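Local structure of MAU2 chromatid cohesion factor homolog (Saccharomyces cerevisiae, 4XDN) at residues 259-264 with 276-281; 280-285 with 318-323. The protein forms a complex with SCC2 that is required for the association of cohesin with chromosomes, and so serves sister chromatid cohesion. All blocks are in the same frame, centred on the assembly; numbering follows the deposited sequence.

Contact 1. Residues 259-264 with 276-281; sequences LEMVIQ and NEFKNF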
ATOM      1  N   LEU A 259      -8.428  -7.211   3.310  1.00 28.27           N
ATOM      2  CA  LEU A 259      -7.201  -7.902   2.951  1.00 29.64           C
ATOM      3  C   LEU A 259      -7.481  -9.043   1.980  1.00 29.34           C
ATOM      4  O   LEU A 259      -6.674  -9.319   1.096  1.00 29.99           O
ATOM      5  CB  LEU A 259      -6.494  -8.430   4.200  1.00 31.08           C
ATOM      6  CG  LEU A 259      -5.864  -7.374   5.109  1.00 32.92           C
ATOM      7  CD1 LEU A 259      -5.227  -8.040   6.322  1.00 35.37           C
ATOM      8  CD2 LEU A 259      -4.840  -6.536   4.365  1.00 32.38           C
ATOM      9  N   GLU A 260      -8.627  -9.695   2.143  1.00 29.45           N
ATOM     10  CA  GLU A 260      -9.013 -10.773   1.244  1.00 34.38           C
ATOM     11  C   GLU A 260      -9.294 -10.219  -0.154  1.00 35.17           C
ATOM     12  O   GLU A 260      -9.073 -10.897  -1.154  1.00 37.99           O
ATOM     13  CB  GLU A 260     -10.234 -11.517   1.789  1.00 37.40           C
ATOM     14  CG  GLU A 260      -9.918 -12.425   2.973  1.00 38.75           C
ATOM     15  CD  GLU A 260     -11.142 -13.144   3.516  1.00 41.49           C
ATOM     16  OE1 GLU A 260     -12.251 -12.577   3.444  1.00 42.32           O
ATOM     17  OE2 GLU A 260     -10.993 -14.280   4.016  1.00 42.91           O
ATOM     18  N   MET A 261      -9.774  -8.982  -0.212  1.00 33.85           N
ATOM     19  CA  MET A 261      -9.993  -8.302  -1.484  1.00 35.86           C
ATOM     20  C   MET A 261      -8.667  -7.986  -2.168  1.00 33.05           C
ATOM     21  O   MET A 261      -8.516  -8.188  -3.373  1.00 32.52           O
ATOM     22  CB  MET A 261     -10.794  -7.016  -1.274  1.00 37.02           C
ATOM     23  CG  MET A 261     -12.295  -7.180  -1.456  1.00 39.48           C
ATOM     24  SD  MET A 261     -12.765  -7.537  -3.159  1.00 50.95           S
ATOM     25  CE  MET A 261     -12.303  -6.011  -3.974  1.00 80.77           C
ATOM     26  N   VAL A 262      -7.707  -7.490  -1.392  1.00 32.87           N
ATOM     27  CA  VAL A 262      -6.394  -7.149  -1.927  1.00 32.90           C
ATOM     28  C   VAL A 262      -5.680  -8.401  -2.428  1.00 35.50           C
ATOM     29  O   VAL A 262      -4.972  -8.357  -3.433  1.00 35.07           O
ATOM     30  CB  VAL A 262      -5.518  -6.440  -0.868  1.00 31.91           C
ATOM     31  CG1 VAL A 262      -4.103  -6.203  -1.397  1.00 31.29           C
ATOM     32  CG2 VAL A 262      -6.149  -5.121  -0.454  1.00 31.57           C
ATOM     33  N   ILE A 263      -5.864  -9.516  -1.724  1.00 37.39           N
ATOM     34  CA  ILE A 263      -5.248 -10.773  -2.127  1.00 39.01           C
ATOM     35  C   ILE A 263      -5.759 -11.174  -3.509  1.00 39.15           C
ATOM     36  O   ILE A 263      -4.973 -11.554  -4.376  1.00 39.16           O
ATOM     37  CB  ILE A 263      -5.527 -11.902  -1.108  1.00 42.31           C
ATOM     38  CG1 ILE A 263      -4.732 -11.656   0.176  1.00 43.77           C
ATOM     39  CG2 ILE A 263      -5.133 -13.267  -1.678  1.00 43.35           C
ATOM     40  CD1 ILE A 263      -5.148 -12.531   1.349  1.00 45.25           C
ATOM     41  N   GLN A 264      -7.071 -11.084  -3.711  1.00 38.36           N
ATOM     42  CA  GLN A 264      -7.668 -11.414  -5.003  1.00 41.05           C
ATOM     43  C   GLN A 264      -7.175 -10.464  -6.085  1.00 40.02           C
ATOM     44  O   GLN A 264      -6.951 -10.869  -7.226  1.00 39.85           O
ATOM     45  CB  GLN A 264      -9.197 -11.367  -4.925  1.00 42.02           C
ATOM     46  CG  GLN A 264      -9.807 -12.455  -4.060  1.00 45.59           C
ATOM     47  CD  GLN A 264      -9.417 -13.846  -4.514  1.00 48.09           C
ATOM     48  OE1 GLN A 264      -8.838 -14.619  -3.752  1.00 50.81           O
ATOM     49  NE2 GLN A 264      -9.732 -14.172  -5.763  1.00 48.27           N
ATOM     50  N   ASN A 276     -19.626 -10.152  -2.241  1.00 44.46           N
ATOM     51  CA  ASN A 276     -20.853 -10.565  -1.576  1.00 46.92           C
ATOM     52  C   ASN A 276     -20.674 -10.672  -0.063  1.00 44.98           C
ATOM     53  O   ASN A 276     -21.608 -10.418   0.697  1.00 45.26           O
ATOM     54  CB  ASN A 276     -21.339 -11.901  -2.142  1.00 51.30           C
ATOM     55  CG  ASN A 276     -21.736 -11.803  -3.605  1.00 55.98           C
ATOM     56  OD1 ASN A 276     -22.091 -10.730  -4.095  1.00 57.30           O
ATOM     57  ND2 ASN A 276     -21.680 -12.928  -4.308  1.00 58.24           N
ATOM     58  N   GLU A 277     -19.475 -11.044   0.372  1.00 44.84           N
ATOM     59  CA  GLU A 277     -19.181 -11.125   1.797  1.00 48.09           C
ATOM     60  C   GLU A 277     -19.231  -9.739   2.430  1.00 46.31           C
ATOM     61  O   GLU A 277     -19.795  -9.561   3.509  1.00 45.70           O
ATOM     62  CB  GLU A 277     -17.812 -11.764   2.034  1.00 53.33           C
ATOM     63  CG  GLU A 277     -17.767 -13.250   1.715  1.00 61.21           C
ATOM     64  CD  GLU A 277     -16.442 -13.889   2.080  1.00 66.50           C
ATOM     65  OE1 GLU A 277     -15.921 -13.599   3.179  1.00 67.04           O
ATOM     66  OE2 GLU A 277     -15.924 -14.684   1.267  1.00 69.77           O
ATOM     67  N   PHE A 278     -18.639  -8.761   1.750  1.00 45.61           N
ATOM     68  CA  PHE A 278     -18.677  -7.379   2.211  1.00 44.86           C
ATOM     69  C   PHE A 278     -20.114  -6.875   2.263  1.00 43.63           C
ATOM     70  O   PHE A 278     -20.502  -6.169   3.195  1.00 42.58           O
ATOM     71  CB  PHE A 278     -17.844  -6.477   1.297  1.00 45.06           C
ATOM     72  CG  PHE A 278     -16.538  -6.040   1.896  1.00 43.05           C
ATOM     73  CD1 PHE A 278     -16.513  -5.295   3.063  1.00 42.78           C
ATOM     74  CD2 PHE A 278     -15.338  -6.353   1.279  1.00 42.46           C
ATOM     75  CE1 PHE A 278     -15.315  -4.883   3.613  1.00 44.05           C
ATOM     76  CE2 PHE A 278     -14.137  -5.942   1.819  1.00 42.20           C
ATOM     77  CZ  PHE A 278     -14.124  -5.205   2.992  1.00 44.08           C
ATOM     78  N   LYS A 279     -20.893  -7.241   1.249  1.00 44.56           N
ATOM     79  CA  LYS A 279     -22.299  -6.864   1.167  1.00 45.66           C
ATOM     80  C   LYS A 279     -23.069  -7.368   2.383  1.00 46.32           C
ATOM     81  O   LYS A 279     -23.777  -6.604   3.038  1.00 46.85           O
ATOM     82  CB  LYS A 279     -22.915  -7.412  -0.124  1.00 48.49           C
ATOM     83  CG  LYS A 279     -24.439  -7.354  -0.199  1.00 52.69           C
ATOM     84  CD  LYS A 279     -24.944  -8.091  -1.429  1.00 56.61           C
ATOM     85  CE  LYS A 279     -26.424  -8.424  -1.316  1.00 61.90           C
ATOM     86  NZ  LYS A 279     -26.837  -9.454  -2.310  1.00 65.56           N
ATOM     87  N   ASN A 280     -22.930  -8.657   2.677  1.00 47.75           N
ATOM     88  CA  ASN A 280     -23.594  -9.250   3.831  1.00 51.15           C
ATOM     89  C   ASN A 280     -23.093  -8.626   5.129  1.00 48.12           C
ATOM     90  O   ASN A 280     -23.872  -8.369   6.046  1.00 48.50           O
ATOM     91  CB  ASN A 280     -23.376 -10.765   3.859  1.00 55.77           C
ATOM     92  CG  ASN A 280     -23.982 -11.466   2.656  1.00 61.42           C
ATOM     93  OD1 ASN A 280     -24.868 -10.930   1.990  1.00 62.43           O
ATOM     94  ND2 ASN A 280     -23.507 -12.676   2.376  1.00 63.77           N
ATOM     95  N   PHE A 281     -21.788  -8.382   5.193  1.00 45.70           N
ATOM     96  CA  PHE A 281     -21.174  -7.764   6.362  1.00 45.85           C
ATOM     97  C   PHE A 281     -21.777  -6.391   6.639  1.00 45.92           C
ATOM     98  O   PHE A 281     -22.153  -6.085   7.771  1.00 46.49           O
ATOM     99  CB  PHE A 281     -19.659  -7.648   6.169  1.00 42.91           C
ATOM    100  CG  PHE A 281     -18.973  -6.846   7.236  1.00 41.25           C
ATOM    101  CD1 PHE A 281     -18.823  -7.352   8.516  1.00 41.80           C
ATOM    102  CD2 PHE A 281     -18.473  -5.584   6.958  1.00 40.20           C
ATOM    103  CE1 PHE A 281     -18.194  -6.618   9.497  1.00 41.15           C
ATOM    104  CE2 PHE A 281     -17.839  -4.844   7.938  1.00 39.04           C
ATOM    105  CZ  PHE A 281     -17.699  -5.363   9.210  1.00 39.90           C
TER
HETATM  106  O   HOH W   1     -14.006 -15.364   4.193  1.00 67.56           O
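M261 meets F278 at the rim of the phenyl ring. Its CG lies near the ring plane, 4.0 Å from CE2 of F278. The methionine chain then bends (chi2 -68°, chi3 -66°), and of its atoms CG alone comes close to the ring. Two acids lie beside this pair. OE1 of E260 stands 3.8 Å from OE1 of E277. The side chains cross at about a right angle, with carboxylate planes 90° apart. Both chains run extended beyond CG, which brings their ends near each other between the helices. Water 1 lies between them, 2.8 Å from OE1 of E277 and 3.2 Å from OE2 of E260. It can donate to each, but it has more acceptors within reach than protons. K256 forms a salt bridge with OE2 of E260, which probably eases the repulsion between the acids. H274, one turn before F278, touches both E260 and M261. L257, one turn before M261, touches E277 and F278. Helices 250-266 and 272-291 follow each other in the chain and run antiparallel here, as a helical hairpin. Helix 317-331 packs against M261 and F278 through L324, while helix 212-228 packs against L259 and I263.

Contact 2. Residues 280-285 with 318-323; sequences NFFDTN and KELKNI
This contact belongs to the mainly helical fold of this cohesin loading factor family protein, where helix 272-291 runs beside helix 317-331. F282 carries most of it, reaching across to L320 and K321. CD2 of L320 sits at the edge of the F282 ring, near its plane, 3.5 Å from CE1. The leucine has CG anti to its own backbone N (chi1 178°), a setting that directs the branch at the ring. K321 comes to the same ring over its face. Its CG is 4.2 Å from the centroid of the F282 ring and 29° off the normal, an off-centre CH-pi contact. The lysine chain then bends at chi3 and chi4. These bends place NZ of K321 3.7 Å from CE2 of F282, in an oblique approach. The two segments are antiparallel, at 171°, with axes 12.7 Å apart. At this spacing the F282 side chain spans the distance between the helices. A two-stranded antiparallel hairpin, 297-302 with 305-310, lies in the connection between them. F281 adds a looser contact at its ring edge, with CE2 4.4 Å from CD2 of L320. Y317 meets F282 edge-to-face. On helix 250-266, A254 touches both F281 and L320.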
ATOM      1  N   ASN A 280     -22.930  -8.657   2.677  1.00 47.75           N
ATOM      2  CA  ASN A 280     -23.594  -9.250   3.831  1.00 51.15           C
ATOM      3  C   ASN A 280     -23.093  -8.626   5.129  1.00 48.12           C
ATOM      4  O   ASN A 280     -23.872  -8.369   6.046  1.00 48.50           O
ATOM      5  CB  ASN A 280     -23.376 -10.765   3.859  1.00 55.77           C
ATOM      6  CG  ASN A 280     -23.982 -11.466   2.656  1.00 61.42           C
ATOM      7  OD1 ASN A 280     -24.868 -10.930   1.990  1.00 62.43           O
ATOM      8  ND2 ASN A 280     -23.507 -12.676   2.376  1.00 63.77           N
ATOM      9  N   PHE A 281     -21.788  -8.382   5.193  1.00 45.70           N
ATOM     10  CA  PHE A 281     -21.174  -7.764   6.362  1.00 45.85           C
ATOM     11  C   PHE A 281     -21.777  -6.391   6.639  1.00 45.92           C
ATOM     12  O   PHE A 281     -22.153  -6.085   7.771  1.00 46.49           O
ATOM     13  CB  PHE A 281     -19.659  -7.648   6.169  1.00 42.91           C
ATOM     14  CG  PHE A 281     -18.973  -6.846   7.236  1.00 41.25           C
ATOM     15  CD1 PHE A 281     -18.823  -7.352   8.516  1.00 41.80           C
ATOM     16  CD2 PHE A 281     -18.473  -5.584   6.958  1.00 40.20           C
ATOM     17  CE1 PHE A 281     -18.194  -6.618   9.497  1.00 41.15           C
ATOM     18  CE2 PHE A 281     -17.839  -4.844   7.938  1.00 39.04           C
ATOM     19  CZ  PHE A 281     -17.699  -5.363   9.210  1.00 39.90           C
ATOM     20  N   PHE A 282     -21.878  -5.572   5.598  1.00 45.20           N
ATOM     21  CA  PHE A 282     -22.437  -4.232   5.727  1.00 44.46           C
ATOM     22  C   PHE A 282     -23.897  -4.270   6.164  1.00 47.85           C
ATOM     23  O   PHE A 282     -24.328  -3.451   6.975  1.00 47.11           O
ATOM     24  CB  PHE A 282     -22.317  -3.472   4.402  1.00 42.85           C
ATOM     25  CG  PHE A 282     -20.918  -3.022   4.073  1.00 40.65           C
ATOM     26  CD1 PHE A 282     -20.061  -2.578   5.066  1.00 41.53           C
ATOM     27  CD2 PHE A 282     -20.463  -3.036   2.765  1.00 40.17           C
ATOM     28  CE1 PHE A 282     -18.780  -2.162   4.762  1.00 39.99           C
ATOM     29  CE2 PHE A 282     -19.181  -2.622   2.456  1.00 38.09           C
ATOM     30  CZ  PHE A 282     -18.340  -2.184   3.455  1.00 37.97           C
ATOM     31  N   ASP A 283     -24.655  -5.221   5.629  1.00 50.46           N
ATOM     32  CA  ASP A 283     -26.076  -5.330   5.943  1.00 52.98           C
ATOM     33  C   ASP A 283     -26.321  -5.552   7.431  1.00 54.61           C
ATOM     34  O   ASP A 283     -27.340  -5.118   7.969  1.00 56.19           O
ATOM     35  CB  ASP A 283     -26.717  -6.473   5.149  1.00 54.84           C
ATOM     36  CG  ASP A 283     -26.874  -6.152   3.676  1.00 56.24           C
ATOM     37  OD1 ASP A 283     -26.837  -4.957   3.312  1.00 55.11           O
ATOM     38  OD2 ASP A 283     -27.050  -7.098   2.881  1.00 59.24           O
ATOM     39  N   THR A 284     -25.382  -6.222   8.091  1.00 54.92           N
ATOM     40  CA  THR A 284     -25.576  -6.663   9.470  1.00 57.94           C
ATOM     41  C   THR A 284     -24.687  -5.938  10.478  1.00 54.60           C
ATOM     42  O   THR A 284     -24.956  -5.977  11.678  1.00 55.29           O
ATOM     43  CB  THR A 284     -25.316  -8.175   9.596  1.00 62.03           C
ATOM     44  OG1 THR A 284     -23.974  -8.468   9.188  1.00 62.66           O
ATOM     45  CG2 THR A 284     -26.287  -8.957   8.722  1.00 64.07           C
ATOM     46  N   ASN A 285     -23.636  -5.277   9.996  1.00 51.90           N
ATOM     47  CA  ASN A 285     -22.647  -4.657  10.878  1.00 51.67           C
ATOM     48  C   ASN A 285     -22.367  -3.190  10.561  1.00 48.95           C
ATOM     49  O   ASN A 285     -21.469  -2.587  11.149  1.00 47.70           O
ATOM     50  CB  ASN A 285     -21.338  -5.447  10.823  1.00 53.31           C
ATOM     51  CG  ASN A 285     -21.500  -6.874  11.306  1.00 57.04           C
ATOM     52  OD1 ASN A 285     -21.796  -7.778  10.525  1.00 59.44           O
ATOM     53  ND2 ASN A 285     -21.310  -7.083  12.602  1.00 57.78           N
ATOM     54  N   LYS A 318     -18.147   4.869   6.000  1.00 38.40           N
ATOM     55  CA  LYS A 318     -18.033   5.631   4.759  1.00 39.95           C
ATOM     56  C   LYS A 318     -16.656   5.459   4.127  1.00 35.93           C
ATOM     57  O   LYS A 318     -16.542   5.255   2.918  1.00 33.36           O
ATOM     58  CB  LYS A 318     -18.304   7.116   5.003  1.00 44.27           C
ATOM     59  CG  LYS A 318     -19.776   7.474   5.131  1.00 51.54           C
ATOM     60  CD  LYS A 318     -20.041   8.881   4.614  1.00 56.16           C
ATOM     61  CE  LYS A 318     -21.494   9.294   4.807  1.00 60.27           C
ATOM     62  NZ  LYS A 318     -21.829   9.501   6.244  1.00 62.61           N
ATOM     63  N   GLU A 319     -15.615   5.548   4.948  1.00 33.68           N
ATOM     64  CA  GLU A 319     -14.250   5.409   4.461  1.00 34.91           C
ATOM     65  C   GLU A 319     -14.022   4.017   3.888  1.00 32.31           C
ATOM     66  O   GLU A 319     -13.322   3.853   2.890  1.00 33.86           O
ATOM     67  CB  GLU A 319     -13.238   5.676   5.580  1.00 37.57           C
ATOM     68  CG  GLU A 319     -13.063   7.145   5.953  1.00 42.70           C
ATOM     69  CD  GLU A 319     -14.171   7.668   6.844  1.00 46.93           C
ATOM     70  OE1 GLU A 319     -15.250   7.042   6.892  1.00 47.65           O
ATOM     71  OE2 GLU A 319     -13.960   8.710   7.500  1.00 50.89           O
ATOM     72  N   LEU A 320     -14.624   3.016   4.521  1.00 29.76           N
ATOM     73  CA  LEU A 320     -14.419   1.630   4.124  1.00 31.37           C
ATOM     74  C   LEU A 320     -15.016   1.345   2.748  1.00 32.42           C
ATOM     75  O   LEU A 320     -14.362   0.740   1.899  1.00 32.73           O
ATOM     76  CB  LEU A 320     -15.022   0.686   5.167  1.00 32.32           C
ATOM     77  CG  LEU A 320     -14.918  -0.810   4.862  1.00 31.12           C
ATOM     78  CD1 LEU A 320     -13.478  -1.228   4.619  1.00 30.56           C
ATOM     79  CD2 LEU A 320     -15.514  -1.611   6.000  1.00 32.73           C
ATOM     80  N   LYS A 321     -16.255   1.775   2.535  1.00 32.25           N
ATOM     81  CA  LYS A 321     -16.907   1.583   1.246  1.00 33.67           C
ATOM     82  C   LYS A 321     -16.131   2.297   0.148  1.00 33.18           C
ATOM     83  O   LYS A 321     -16.002   1.788  -0.965  1.00 32.96           O
ATOM     84  CB  LYS A 321     -18.350   2.088   1.282  1.00 38.24           C
ATOM     85  CG  LYS A 321     -19.314   1.146   1.985  1.00 42.91           C
ATOM     86  CD  LYS A 321     -20.763   1.394   1.580  1.00 49.78           C
ATOM     87  CE  LYS A 321     -21.049   0.973   0.140  1.00 55.15           C
ATOM     88  NZ  LYS A 321     -20.722  -0.462  -0.115  1.00 58.13           N
ATOM     89  N   ASN A 322     -15.608   3.475   0.475  1.00 33.75           N
ATOM     90  CA  ASN A 322     -14.796   4.245  -0.461  1.00 33.19           C
ATOM     91  C   ASN A 322     -13.569   3.449  -0.907  1.00 32.75           C
ATOM     92  O   ASN A 322     -13.238   3.421  -2.092  1.00 33.15           O
ATOM     93  CB  ASN A 322     -14.368   5.569   0.175  1.00 31.38           C
ATOM     94  CG  ASN A 322     -13.801   6.551  -0.835  1.00 31.58           C
ATOM     95  OD1 ASN A 322     -14.370   6.760  -1.910  1.00 31.53           O
ATOM     96  ND2 ASN A 322     -12.670   7.161  -0.494  1.00 30.06           N
ATOM     97  N   ILE A 323     -12.907   2.798   0.049  1.00 29.22           N
ATOM     98  CA  ILE A 323     -11.753   1.950  -0.243  1.00 24.81           C
ATOM     99  C   ILE A 323     -12.173   0.755  -1.095  1.00 26.23           C
ATOM    100  O   ILE A 323     -11.512   0.421  -2.076  1.00 23.81           O
ATOM    101  CB  ILE A 323     -11.074   1.434   1.053  1.00 32.20           C
ATOM    102  CG1 ILE A 323     -10.471   2.591   1.860  1.00 33.80           C
ATOM    103  CG2 ILE A 323      -9.991   0.396   0.735  1.00 31.10           C
ATOM    104  CD1 ILE A 323      -9.276   3.276   1.208  1.00 35.68           C
TER

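Contacts 1 and 2 overlap on helix 272-291, where they share N280 and F281. Their centres are about 10 Å apart. They touch where CE1 of F278, from contact 1, lies 4.1 Å from CD2 of L320, from contact 2. The rings of F278 and F282 also meet, with planes at about 30°, so apolar packing runs on from one contact to the other. Helix 272-291 is common to both; its partners, helices 250-266 and 317-331, also touch each other, for example V262 on L327. The other protein chain of the assembly comes within reach at both: apolar side chains of that chain pack on L259 and V262 of contact 1 and on I323 of contact 2.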